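Local coordinates for molybdopterin biosynthesis protein (Mycobacterium abscessus, PDB 3TCR) that probably binds molybdopterin or its precursor and takes part in biosynthesis of the molybdenum cofactor, at residues 44-49 / 74-79; 48-53 / 107-112; 55-60 / 83-88; 122-127 / 155-160; 148-153 / 173-178. All coordinates share one frame; numbering follows the deposited sequence.

Contact 1 (44-49 / 74-79); sequences GRSLVV and AGFVVD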
# COMPACT_ATOMS: atom_id res chain seq x y z
N GLY A 44 8.95 8.93 -25.03
CA GLY A 44 7.51 9.00 -25.20
C GLY A 44 7.03 10.41 -25.01
O GLY A 44 7.84 11.32 -24.83
N ARG A 45 5.71 10.58 -25.09
CA ARG A 45 5.05 11.86 -24.92
C ARG A 45 4.46 11.98 -23.51
O ARG A 45 3.93 11.02 -22.96
CB ARG A 45 3.95 11.95 -25.98
CG ARG A 45 4.47 12.14 -27.40
CD ARG A 45 3.42 11.76 -28.46
NE ARG A 45 2.19 12.51 -28.29
CZ ARG A 45 0.93 12.03 -28.30
NH1 ARG A 45 0.65 10.75 -28.48
NH2 ARG A 45 -0.07 12.88 -28.13
N SER A 46 4.52 13.17 -22.95
CA SER A 46 4.02 13.45 -21.61
C SER A 46 3.15 14.69 -21.52
O SER A 46 3.25 15.59 -22.36
CB SER A 46 5.19 13.60 -20.62
OG SER A 46 6.04 14.66 -21.03
N LEU A 47 2.29 14.73 -20.50
CA LEU A 47 1.49 15.90 -20.17
C LEU A 47 1.50 16.14 -18.65
O LEU A 47 1.41 15.20 -17.86
CB LEU A 47 0.04 15.74 -20.63
CG LEU A 47 -0.92 16.94 -20.39
CD1 LEU A 47 -0.90 17.88 -21.59
CD2 LEU A 47 -2.32 16.44 -20.18
N VAL A 48 1.61 17.40 -18.27
CA VAL A 48 1.56 17.81 -16.90
C VAL A 48 0.25 18.49 -16.60
O VAL A 48 -0.18 19.41 -17.32
CB VAL A 48 2.69 18.82 -16.60
CG1 VAL A 48 2.72 19.17 -15.11
CG2 VAL A 48 4.01 18.23 -17.06
N VAL A 49 -0.40 18.03 -15.53
CA VAL A 49 -1.64 18.62 -15.05
C VAL A 49 -1.38 19.26 -13.69
O VAL A 49 -1.10 18.56 -12.74
CB VAL A 49 -2.76 17.55 -14.91
CG1 VAL A 49 -4.05 18.20 -14.39
CG2 VAL A 49 -2.99 16.84 -16.24
N ALA A 74 14.70 13.56 -18.73
CA ALA A 74 14.57 12.08 -18.81
C ALA A 74 14.28 11.61 -20.23
O ALA A 74 14.12 10.42 -20.44
CB ALA A 74 13.47 11.56 -17.88
N GLY A 75 14.15 12.52 -21.19
CA GLY A 75 13.91 12.13 -22.56
C GLY A 75 12.47 12.14 -23.08
O GLY A 75 12.24 11.66 -24.19
N PHE A 76 11.51 12.65 -22.31
CA PHE A 76 10.11 12.76 -22.78
C PHE A 76 9.90 14.05 -23.54
O PHE A 76 10.48 15.06 -23.19
CB PHE A 76 9.10 12.76 -21.61
CG PHE A 76 9.03 11.47 -20.88
CD1 PHE A 76 8.10 10.52 -21.22
CD2 PHE A 76 9.94 11.18 -19.89
CE1 PHE A 76 8.07 9.30 -20.58
CE2 PHE A 76 9.91 9.98 -19.23
CZ PHE A 76 8.97 9.03 -19.58
N VAL A 77 9.06 14.02 -24.56
CA VAL A 77 8.51 15.22 -25.14
C VAL A 77 7.41 15.65 -24.18
O VAL A 77 6.61 14.81 -23.71
CB VAL A 77 7.93 14.94 -26.55
CG1 VAL A 77 7.10 16.11 -27.07
CG2 VAL A 77 9.08 14.62 -27.51
N VAL A 78 7.35 16.94 -23.90
CA VAL A 78 6.29 17.51 -23.08
C VAL A 78 5.28 18.16 -24.01
O VAL A 78 5.53 19.22 -24.56
CB VAL A 78 6.87 18.52 -22.05
CG1 VAL A 78 5.77 19.09 -21.15
CG2 VAL A 78 7.98 17.85 -21.22
N ASP A 79 4.15 17.50 -24.20
CA ASP A 79 3.14 17.99 -25.15
C ASP A 79 2.52 19.28 -24.68
O ASP A 79 2.11 20.09 -25.50
CB ASP A 79 2.01 16.95 -25.37
CG ASP A 79 2.42 15.80 -26.29
OD1 ASP A 79 3.54 15.86 -26.86
OD2 ASP A 79 1.63 14.84 -26.44
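Ser46 carries its OG between its own backbone N and carbonyl carbon (chi1 59°), which swings the hydroxyl back across the gap to Val77 O at 2.7 Å. Arg45 starts with CG anti to its carbonyl carbon and then bends at chi3 (57°), so that NE comes within 3.0 Å of Asp79 OD2. Val77 O is gripped twice, because Ser46 N also donates to it at 2.8 Å; the hydroxyl stands above the carbonyl plane, 39° out of it. Two further backbone bonds continue the ladder: Val77 N to Gly44 O at 3.0 Å, and Asp79 N to Ser46 O at 2.8 Å. This is parallel pairing of strands 44-51 and 76-84, the two arms of a beta-alpha-beta unit whose connecting helix, 64-73, lies over the side of the sheet bearing Ser46 and Val78, where both touch Leu71. On that same side Ser46 OG also packs against Val78 CG2, 3.7 Å away. Phe76 lies beside Gly44, its CD1 3.7 Å from Gly44 O, and reaches Ile188 and Ile191 of helix 173-196. The salt bridge sits on the other side of the sheet. Its guanidinium and carboxylate planes are inclined to each other, and the bonds of NE and NH2 to OD2 are both bent and weak; NH2 has a second partner in Gly101 O.

Contact 2 (48-53 / 107-112); sequences VVIVND and VTVGGT
The flat groups meeting between Val48-Val51 and Val107-Val109 are peptide units, joined edge to edge by N-H...O=C bonds, with the side chains rising on the two faces of the sheet they form. Val49 N donates to Val107 O at 2.9 Å and Val51 N to Val109 O at 2.8 Å; between them Val109 N returns a bond to Val49 O at 3.0 Å. Val49 thus bonds through N and O to Val107 and Val109, the residues flanking its partner Thr108, the mark of parallel pairing, here of strands 44-51 and 105-109 in the middle of the mixed sheet of an alpha/beta fold. The short strand axes differ in direction by only 19°.

One face bears Val48, Ile50, Val107 and Val109. Ile50 and Val109 run alongside each other from that face: with chi1 at -64° the ethyl branch of Ile50 turns so that CD1 rests 4.0 Å from Val109 CB, and helix 64-73 supplies Val67 against Val48, Val107 and Val109. On the other face Thr108 CG2 touches Val49 CB at 4.0 Å, while its OG1 turns to the side-chain amide of Asn168; Ala94 and Ile91 of helix 88-100 pack over Val49 and Val51.

After Val109 the chain leaves the strand through Gly110 and Gly111, the start of the Gly-Gly-Thr-Gly sequence that recurs in this molybdopterin-binding family. Gly110 CA comes within 3.5 Å of Val51 O. Val109 O has a second donor besides Val51 N: a water that gives it a hydrogen bond at 3.1 Å and weakly accepts from Asn52 ND2.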
# COMPACT_ATOMS: atom_id res chain seq x y z
N VAL A 48 1.61 17.40 -18.27
CA VAL A 48 1.56 17.81 -16.90
C VAL A 48 0.25 18.49 -16.60
O VAL A 48 -0.18 19.41 -17.32
CB VAL A 48 2.69 18.82 -16.60
CG1 VAL A 48 2.72 19.17 -15.11
CG2 VAL A 48 4.01 18.23 -17.06
N VAL A 49 -0.40 18.03 -15.53
CA VAL A 49 -1.64 18.62 -15.05
C VAL A 49 -1.38 19.26 -13.69
O VAL A 49 -1.10 18.56 -12.74
CB VAL A 49 -2.76 17.55 -14.91
CG1 VAL A 49 -4.05 18.20 -14.39
CG2 VAL A 49 -2.99 16.84 -16.24
N ILE A 50 -1.44 20.59 -13.60
CA ILE A 50 -1.23 21.30 -12.33
C ILE A 50 -2.58 21.37 -11.66
O ILE A 50 -3.51 21.92 -12.23
CB ILE A 50 -0.76 22.75 -12.56
CG1 ILE A 50 0.61 22.77 -13.25
CG2 ILE A 50 -0.76 23.54 -11.25
CD1 ILE A 50 1.67 21.97 -12.52
N VAL A 51 -2.69 20.80 -10.46
CA VAL A 51 -3.96 20.82 -9.74
C VAL A 51 -3.81 21.80 -8.59
O VAL A 51 -3.26 21.47 -7.54
CB VAL A 51 -4.37 19.42 -9.19
CG1 VAL A 51 -5.72 19.52 -8.46
CG2 VAL A 51 -4.41 18.37 -10.31
N ASN A 52 -4.27 23.03 -8.82
CA ASN A 52 -4.07 24.11 -7.85
C ASN A 52 -5.08 25.24 -8.02
O ASN A 52 -5.07 25.93 -9.03
CB ASN A 52 -2.66 24.65 -8.03
CG ASN A 52 -2.21 25.50 -6.86
OD1 ASN A 52 -2.74 26.57 -6.58
ND2 ASN A 52 -1.22 24.99 -6.17
N ASP A 53 -5.94 25.46 -7.03
CA ASP A 53 -6.94 26.56 -7.12
C ASP A 53 -6.35 27.93 -7.38
O ASP A 53 -6.90 28.69 -8.16
CB ASP A 53 -7.75 26.66 -5.85
CG ASP A 53 -8.60 25.48 -5.66
OD1 ASP A 53 -9.11 24.97 -6.68
OD2 ASP A 53 -8.74 25.04 -4.51
N VAL A 107 1.63 13.28 -15.50
CA VAL A 107 1.98 13.58 -14.11
C VAL A 107 1.06 14.72 -13.65
O VAL A 107 1.04 15.79 -14.28
CB VAL A 107 3.42 14.05 -14.03
CG1 VAL A 107 3.84 14.44 -12.59
CG2 VAL A 107 4.36 13.00 -14.63
N THR A 108 0.28 14.47 -12.61
CA THR A 108 -0.55 15.50 -11.98
C THR A 108 0.25 15.94 -10.75
O THR A 108 0.92 15.10 -10.12
CB THR A 108 -1.94 14.97 -11.53
OG1 THR A 108 -1.82 14.10 -10.39
CG2 THR A 108 -2.66 14.23 -12.63
N VAL A 109 0.17 17.23 -10.42
CA VAL A 109 0.98 17.86 -9.38
C VAL A 109 0.03 18.68 -8.53
O VAL A 109 -0.57 19.64 -9.03
CB VAL A 109 2.01 18.85 -9.99
CG1 VAL A 109 2.84 19.57 -8.90
CG2 VAL A 109 2.90 18.13 -10.99
N GLY A 110 -0.12 18.31 -7.25
CA GLY A 110 -1.08 18.98 -6.38
C GLY A 110 -2.29 18.13 -6.04
O GLY A 110 -2.57 17.09 -6.73
N GLY A 111 -2.97 18.53 -4.96
CA GLY A 111 -4.27 17.97 -4.61
C GLY A 111 -4.23 16.59 -3.98
O GLY A 111 -5.21 15.84 -4.05
N THR A 112 -3.11 16.26 -3.34
CA THR A 112 -2.94 14.97 -2.64
C THR A 112 -2.85 15.06 -1.11
O THR A 112 -2.53 14.07 -0.45
CB THR A 112 -1.66 14.25 -3.15
OG1 THR A 112 -0.50 15.04 -2.87
CG2 THR A 112 -1.75 14.04 -4.65
O HOH W 1 0.21 22.27 -7.51

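Contact 3 (55-60 / 83-88); sequences TAHGDQ and VVENDL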
# COMPACT_ATOMS: atom_id res chain seq x y z
N THR A 55 -3.26 28.67 -8.73
CA THR A 55 -2.71 28.72 -10.08
C THR A 55 -3.83 28.84 -11.11
O THR A 55 -3.67 29.55 -12.08
CB THR A 55 -1.83 27.48 -10.42
OG1 THR A 55 -0.87 27.28 -9.39
CG2 THR A 55 -1.08 27.69 -11.73
N ALA A 56 -4.96 28.18 -10.89
CA ALA A 56 -6.08 28.27 -11.85
C ALA A 56 -6.71 29.68 -11.89
O ALA A 56 -7.47 29.95 -12.80
CB ALA A 56 -7.14 27.21 -11.56
N HIS A 57 -6.39 30.56 -10.93
CA HIS A 57 -6.90 31.97 -10.90
C HIS A 57 -5.80 33.01 -11.05
O HIS A 57 -6.00 34.17 -10.72
CB HIS A 57 -7.72 32.24 -9.62
CG HIS A 57 -8.82 31.21 -9.35
ND1 HIS A 57 -8.93 30.55 -8.17
CD2 HIS A 57 -9.85 30.72 -10.17
CE1 HIS A 57 -9.98 29.69 -8.22
NE2 HIS A 57 -10.54 29.79 -9.44
N GLY A 58 -4.63 32.62 -11.53
CA GLY A 58 -3.61 33.58 -11.93
C GLY A 58 -2.33 33.63 -11.13
O GLY A 58 -1.42 34.38 -11.50
N ASP A 59 -2.23 32.87 -10.04
CA ASP A 59 -0.98 32.87 -9.26
C ASP A 59 0.09 32.18 -10.05
O ASP A 59 -0.16 31.33 -10.88
CB ASP A 59 -1.10 32.21 -7.88
CG ASP A 59 -1.71 33.12 -6.82
OD1 ASP A 59 -1.71 32.75 -5.63
OD2 ASP A 59 -2.21 34.21 -7.19
N GLN A 60 1.31 32.56 -9.73
CA GLN A 60 2.52 31.99 -10.27
C GLN A 60 2.67 30.48 -9.93
O GLN A 60 2.84 30.13 -8.76
CB GLN A 60 3.68 32.81 -9.67
CG GLN A 60 5.08 32.37 -10.07
CD GLN A 60 6.14 33.33 -9.54
OE1 GLN A 60 5.88 34.51 -9.33
NE2 GLN A 60 7.36 32.82 -9.36
N VAL A 83 -3.67 23.57 -16.43
CA VAL A 83 -3.96 24.01 -15.08
C VAL A 83 -5.44 23.79 -14.78
O VAL A 83 -6.28 24.20 -15.55
CB VAL A 83 -3.61 25.50 -14.85
CG1 VAL A 83 -3.94 25.89 -13.39
CG2 VAL A 83 -2.12 25.75 -15.13
N VAL A 84 -5.76 23.13 -13.67
CA VAL A 84 -7.13 22.96 -13.25
C VAL A 84 -7.24 23.27 -11.76
O VAL A 84 -6.24 23.28 -11.02
CB VAL A 84 -7.62 21.49 -13.45
CG1 VAL A 84 -7.65 21.09 -14.93
CG2 VAL A 84 -6.78 20.52 -12.64
N GLU A 85 -8.48 23.52 -11.34
CA GLU A 85 -8.82 23.68 -9.94
C GLU A 85 -8.87 22.33 -9.26
O GLU A 85 -8.88 21.30 -9.93
CB GLU A 85 -10.21 24.31 -9.81
CG GLU A 85 -10.31 25.74 -10.35
CD GLU A 85 -11.74 26.29 -10.40
OE1 GLU A 85 -12.68 25.58 -10.82
OE2 GLU A 85 -11.93 27.46 -10.06
N ASN A 86 -8.98 22.35 -7.94
CA ASN A 86 -9.25 21.15 -7.15
C ASN A 86 -10.69 20.80 -7.26
O ASN A 86 -11.48 21.06 -6.35
CB ASN A 86 -8.90 21.36 -5.66
CG ASN A 86 -7.58 20.75 -5.29
OD1 ASN A 86 -7.41 19.52 -5.37
ND2 ASN A 86 -6.61 21.58 -4.99
N ASP A 87 -10.99 20.17 -8.39
CA ASP A 87 -12.32 19.93 -8.82
C ASP A 87 -12.29 18.64 -9.61
O ASP A 87 -11.65 18.54 -10.67
CB ASP A 87 -12.79 21.06 -9.72
CG ASP A 87 -14.19 20.83 -10.25
OD1 ASP A 87 -15.13 21.32 -9.59
OD2 ASP A 87 -14.36 20.12 -11.27
N LEU A 88 -13.02 17.66 -9.08
CA LEU A 88 -13.02 16.32 -9.61
C LEU A 88 -13.27 16.23 -11.12
O LEU A 88 -12.49 15.60 -11.83
CB LEU A 88 -14.03 15.48 -8.82
CG LEU A 88 -13.91 13.99 -9.11
CD1 LEU A 88 -13.95 13.20 -7.79
CD2 LEU A 88 -14.98 13.55 -10.14
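His57 and Glu85 make the polar half of this contact, and Thr55, Ala56 and Val83 the apolar half, where the loop after strand 44-51 folds against the C-terminal end of the parallel strand 76-84, at the edge of the alpha/beta sheet. The polar part is a His-carboxylate hydrogen bond: His57 NE2 donates to Glu85 OE2 at 2.8 Å. The carboxylate oxygen lies at the edge of the imidazole, 22° out of the ring plane, and accepts the N-H on its anti lone pair, away from OE1. Ring and carboxylate planes stand nearly perpendicular, 79° apart. The Glu85 chain runs extended beyond CG (chi2 172°), which lets it span to the ring at this surface position.

The apolar part is built round Val83 CG1, which, anti to its own backbone N, nestles against the turn at 3.5 Å from Ala56 N and 3.8 Å from Thr55 CG2, the Val83 and Thr55 side chains standing roughly perpendicular. Ala56 CB touches the aliphatic part of the acid, 3.7 Å from Glu85 CG.

Backbone turns shape both partners. On the loop side Gly58 N bonds to Thr55 O; beyond the strand an inverse gamma turn centred on Asn86 leads to Asp87, the N-cap of helix 88-100. Asp53 OD1 receives Asn86 N, and Asp87 OD2 caps Glu90 N.

Contact 4 (122-127 / 155-160); sequences EATQPL and RGVAGI
Glu122 OE2 is gripped from two chains: Arg155 NH1 meets it at 3.0 Å, and Arg130 NH2 of the second subunit forms a second salt bridge to it. Arg155 NH1 arrives on the syn side of OE2 but 30° out of the carboxylate plane, and the two flat groups are inclined by 51°. OE1 lies in the guanidinium plane, at its edge, yet its bonds to NH1 and NH2 are long and weak. Bending of Glu122 at chi2 (79°) directs its carboxylate to the arginine, whose NE is held by Gly113 O.

The bridge lies where helix 120-124 packs across the segment leading into strand 158-161, at the antiparallel end of the alpha/beta sheet and beside a subunit interface. Farther along, Val157 divides its methyls between two partners. CG2 touches Thr124 CG2 at 3.6 Å, the two side chains running past each other in opposite senses, while CG1 touches Gln125 OE1 at 3.4 Å, where the side chains cross at about a right angle. Asn168 ties both partners together: its ND2 bonds to Thr124 OG1, which also bonds to Ala120 O, and its OD1 accepts Val157 N.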
# COMPACT_ATOMS: atom_id res chain seq x y z
N GLU A 122 -9.04 10.96 -5.66
CA GLU A 122 -10.45 10.60 -5.92
C GLU A 122 -10.79 10.76 -7.39
O GLU A 122 -11.56 9.96 -7.94
CB GLU A 122 -11.39 11.52 -5.14
CG GLU A 122 -11.46 11.28 -3.64
CD GLU A 122 -10.30 11.84 -2.84
OE1 GLU A 122 -9.39 12.49 -3.38
OE2 GLU A 122 -10.31 11.60 -1.62
N ALA A 123 -10.22 11.78 -8.03
CA ALA A 123 -10.50 12.05 -9.46
C ALA A 123 -9.82 11.00 -10.34
O ALA A 123 -10.38 10.60 -11.37
CB ALA A 123 -10.07 13.45 -9.88
N THR A 124 -8.62 10.59 -9.93
CA THR A 124 -7.78 9.68 -10.71
C THR A 124 -8.17 8.20 -10.64
O THR A 124 -8.27 7.55 -11.67
CB THR A 124 -6.29 9.88 -10.33
OG1 THR A 124 -5.97 11.26 -10.56
CG2 THR A 124 -5.32 8.98 -11.17
N GLN A 125 -8.34 7.69 -9.43
CA GLN A 125 -8.61 6.26 -9.19
C GLN A 125 -9.70 5.65 -10.10
O GLN A 125 -9.46 4.59 -10.70
CB GLN A 125 -8.94 6.01 -7.70
CG GLN A 125 -9.13 4.52 -7.31
CD GLN A 125 -7.82 3.73 -7.35
OE1 GLN A 125 -6.75 4.29 -7.09
NE2 GLN A 125 -7.91 2.43 -7.69
N PRO A 126 -10.86 6.32 -10.26
CA PRO A 126 -11.89 5.69 -11.12
C PRO A 126 -11.55 5.58 -12.60
O PRO A 126 -12.23 4.85 -13.34
CB PRO A 126 -13.15 6.57 -10.93
CG PRO A 126 -12.85 7.46 -9.74
CD PRO A 126 -11.34 7.53 -9.58
N LEU A 127 -10.54 6.30 -13.04
CA LEU A 127 -10.10 6.25 -14.44
C LEU A 127 -9.10 5.13 -14.72
O LEU A 127 -8.73 4.89 -15.89
CB LEU A 127 -9.43 7.59 -14.84
CG LEU A 127 -10.20 8.87 -14.51
CD1 LEU A 127 -9.35 10.05 -14.97
CD2 LEU A 127 -11.56 8.83 -15.20
N ARG A 155 -1.57 11.26 -0.72
CA ARG A 155 -2.61 10.28 -1.04
C ARG A 155 -2.61 9.88 -2.54
O ARG A 155 -3.53 9.20 -3.05
CB ARG A 155 -3.97 10.80 -0.60
CG ARG A 155 -4.07 11.01 0.89
CD ARG A 155 -5.48 11.36 1.36
NE ARG A 155 -5.95 12.50 0.61
CZ ARG A 155 -6.85 12.48 -0.37
NH1 ARG A 155 -7.47 11.37 -0.74
NH2 ARG A 155 -7.12 13.61 -0.99
N GLY A 156 -1.57 10.31 -3.26
CA GLY A 156 -1.50 10.10 -4.69
C GLY A 156 -1.66 8.62 -5.07
O GLY A 156 -1.24 7.73 -4.32
N VAL A 157 -2.33 8.36 -6.19
CA VAL A 157 -2.37 7.02 -6.77
C VAL A 157 -1.63 7.02 -8.10
O VAL A 157 -1.17 8.07 -8.60
CB VAL A 157 -3.82 6.54 -6.99
CG1 VAL A 157 -4.61 6.54 -5.66
CG2 VAL A 157 -4.51 7.40 -8.04
N ALA A 158 -1.51 5.82 -8.68
CA ALA A 158 -0.82 5.63 -9.95
C ALA A 158 -1.38 4.41 -10.66
O ALA A 158 -1.78 3.42 -10.03
CB ALA A 158 0.69 5.47 -9.74
N GLY A 159 -1.39 4.46 -11.99
CA GLY A 159 -1.91 3.35 -12.78
C GLY A 159 -1.96 3.62 -14.27
O GLY A 159 -1.45 4.66 -14.73
N ILE A 160 -2.56 2.67 -15.02
CA ILE A 160 -2.69 2.75 -16.47
C ILE A 160 -4.14 3.07 -16.76
O ILE A 160 -5.03 2.41 -16.22
CB ILE A 160 -2.34 1.44 -17.19
CG1 ILE A 160 -0.90 0.99 -16.92
CG2 ILE A 160 -2.57 1.53 -18.71
CD1 ILE A 160 0.16 2.00 -17.37

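Contact 5 (148-153 / 173-178); sequences VTEAGL and RAAVRD
Val148 CG1 meets Ala174 CB at 3.9 Å and stands equally near Ala175 N, also at 3.9 Å, so one methyl rests in the step between two consecutive residues. Ala151 CB faces Ala175 CB at 4.2 Å. This is helix-helix packing in which alanines meet Val148 and the aliphatic part of Glu150: the short helix 149-152 lies against the first turn of helix 173-196, the long C-terminal helix of the alpha/beta fold. The alpha carbons of Ala151 and Ala175 are 5.4 Å apart, a close approach made possible by methyl groups alone at that point. Van der Waals contact carries the whole interface.

Glu150 completes this first shell, its CG lying 4.1 Å from Ala175 CB. That CG stands between the backbone N and carbonyl carbon (chi1 64°), and a further bend at chi2 (-88°) folds the chain back toward helix 173-196. The carboxylate there finds Ser172, whose OG bonds to Glu150 OE2 as well as to Ala175 N; this serine, just ahead of the helix, thus links the acid to the helix start.

Farther out, on the side of helix 149-152 that leads away from this contact, Leu153 packs on Met186 of the second subunit. Val148 itself is positioned by its place at the N-cap of helix 149-152, where its O accepts from both Ala151 N and Gly152 N, at 2.9 and 3.0 Å.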
# COMPACT_ATOMS: atom_id res chain seq x y z
N VAL A 148 10.57 14.78 3.20
CA VAL A 148 9.57 15.62 2.53
C VAL A 148 8.18 15.10 2.91
O VAL A 148 7.61 14.16 2.29
CB VAL A 148 9.75 15.62 1.01
CG1 VAL A 148 8.72 16.55 0.37
CG2 VAL A 148 11.19 15.99 0.61
N THR A 149 7.64 15.71 3.96
CA THR A 149 6.42 15.25 4.64
C THR A 149 5.23 15.13 3.71
O THR A 149 4.50 14.15 3.76
CB THR A 149 6.05 16.24 5.77
OG1 THR A 149 7.14 16.33 6.69
CG2 THR A 149 4.74 15.78 6.53
N GLU A 150 5.02 16.15 2.88
CA GLU A 150 3.88 16.17 1.97
C GLU A 150 3.98 15.04 0.92
O GLU A 150 2.98 14.66 0.33
CB GLU A 150 3.69 17.53 1.31
CG GLU A 150 4.82 17.99 0.39
CD GLU A 150 5.95 18.75 1.10
OE1 GLU A 150 6.05 18.69 2.36
OE2 GLU A 150 6.75 19.42 0.38
N ALA A 151 5.20 14.53 0.70
CA ALA A 151 5.43 13.37 -0.19
C ALA A 151 5.22 12.03 0.56
O ALA A 151 4.52 11.14 0.07
CB ALA A 151 6.82 13.45 -0.84
N GLY A 152 5.73 11.91 1.77
CA GLY A 152 5.53 10.71 2.54
C GLY A 152 4.07 10.45 2.81
O GLY A 152 3.62 9.30 2.86
N LEU A 153 3.33 11.52 3.01
CA LEU A 153 1.91 11.45 3.34
C LEU A 153 0.97 11.58 2.11
O LEU A 153 -0.25 11.47 2.25
CB LEU A 153 1.59 12.54 4.36
CG LEU A 153 2.17 12.40 5.78
CD1 LEU A 153 1.83 13.61 6.67
CD2 LEU A 153 1.63 11.12 6.40
N ARG A 173 7.72 22.05 -4.60
CA ARG A 173 8.96 21.82 -5.33
C ARG A 173 9.73 20.62 -4.79
O ARG A 173 10.29 19.85 -5.56
CB ARG A 173 9.87 23.07 -5.33
CG ARG A 173 9.37 24.17 -6.28
CD ARG A 173 10.23 25.44 -6.25
NE ARG A 173 11.53 25.20 -6.87
CZ ARG A 173 11.79 25.25 -8.17
NH1 ARG A 173 10.83 25.53 -9.06
NH2 ARG A 173 13.03 25.01 -8.60
N ALA A 174 9.75 20.47 -3.47
CA ALA A 174 10.52 19.39 -2.85
C ALA A 174 9.90 18.03 -3.24
O ALA A 174 10.62 17.10 -3.55
CB ALA A 174 10.56 19.55 -1.33
N ALA A 175 8.56 17.96 -3.23
CA ALA A 175 7.83 16.74 -3.61
C ALA A 175 8.03 16.43 -5.08
O ALA A 175 8.25 15.30 -5.44
CB ALA A 175 6.31 16.84 -3.25
N VAL A 176 7.98 17.45 -5.94
CA VAL A 176 8.20 17.22 -7.39
C VAL A 176 9.62 16.72 -7.65
O VAL A 176 9.83 15.82 -8.48
CB VAL A 176 7.96 18.50 -8.22
CG1 VAL A 176 8.63 18.37 -9.57
CG2 VAL A 176 6.47 18.79 -8.34
N ARG A 177 10.59 17.29 -6.94
CA ARG A 177 11.98 16.87 -7.10
C ARG A 177 12.17 15.40 -6.74
O ARG A 177 12.72 14.63 -7.52
CB ARG A 177 12.95 17.74 -6.26
CG ARG A 177 13.84 18.58 -7.13
CD ARG A 177 14.69 19.58 -6.33
NE ARG A 177 14.76 20.88 -7.01
CZ ARG A 177 15.34 21.07 -8.19
NH1 ARG A 177 15.88 20.04 -8.83
NH2 ARG A 177 15.38 22.28 -8.74
N ASP A 178 11.73 15.05 -5.54
CA ASP A 178 11.91 13.69 -5.05
C ASP A 178 11.01 12.68 -5.80
O ASP A 178 11.47 11.63 -6.20
CB ASP A 178 11.72 13.63 -3.55
CG ASP A 178 12.16 12.29 -2.98
OD1 ASP A 178 13.38 12.13 -2.83
OD2 ASP A 178 11.29 11.43 -2.69

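The segments of contacts 1 and 2 overlap at Val48 and Val49 of strand 44-51, and the contacts pair that strand on its two sides; contact 2 is wholly buried and packs almost only hydrocarbon, Thr108 included through its methyl, whereas contact 1, nearer the sheet edge, adds a weak salt bridge. Contact 3 is a surface contact resting on strand 76-84, the strand contact 1 also uses; its centre is about 8 Å from that of contact 2. Contacts 4 and 5, about 18 Å apart between centres, are partly buried and both touch the second subunit: contact 4 with charged groups, contact 5 mainly by packing. Asn168 joins the strand of contact 2 to contact 4.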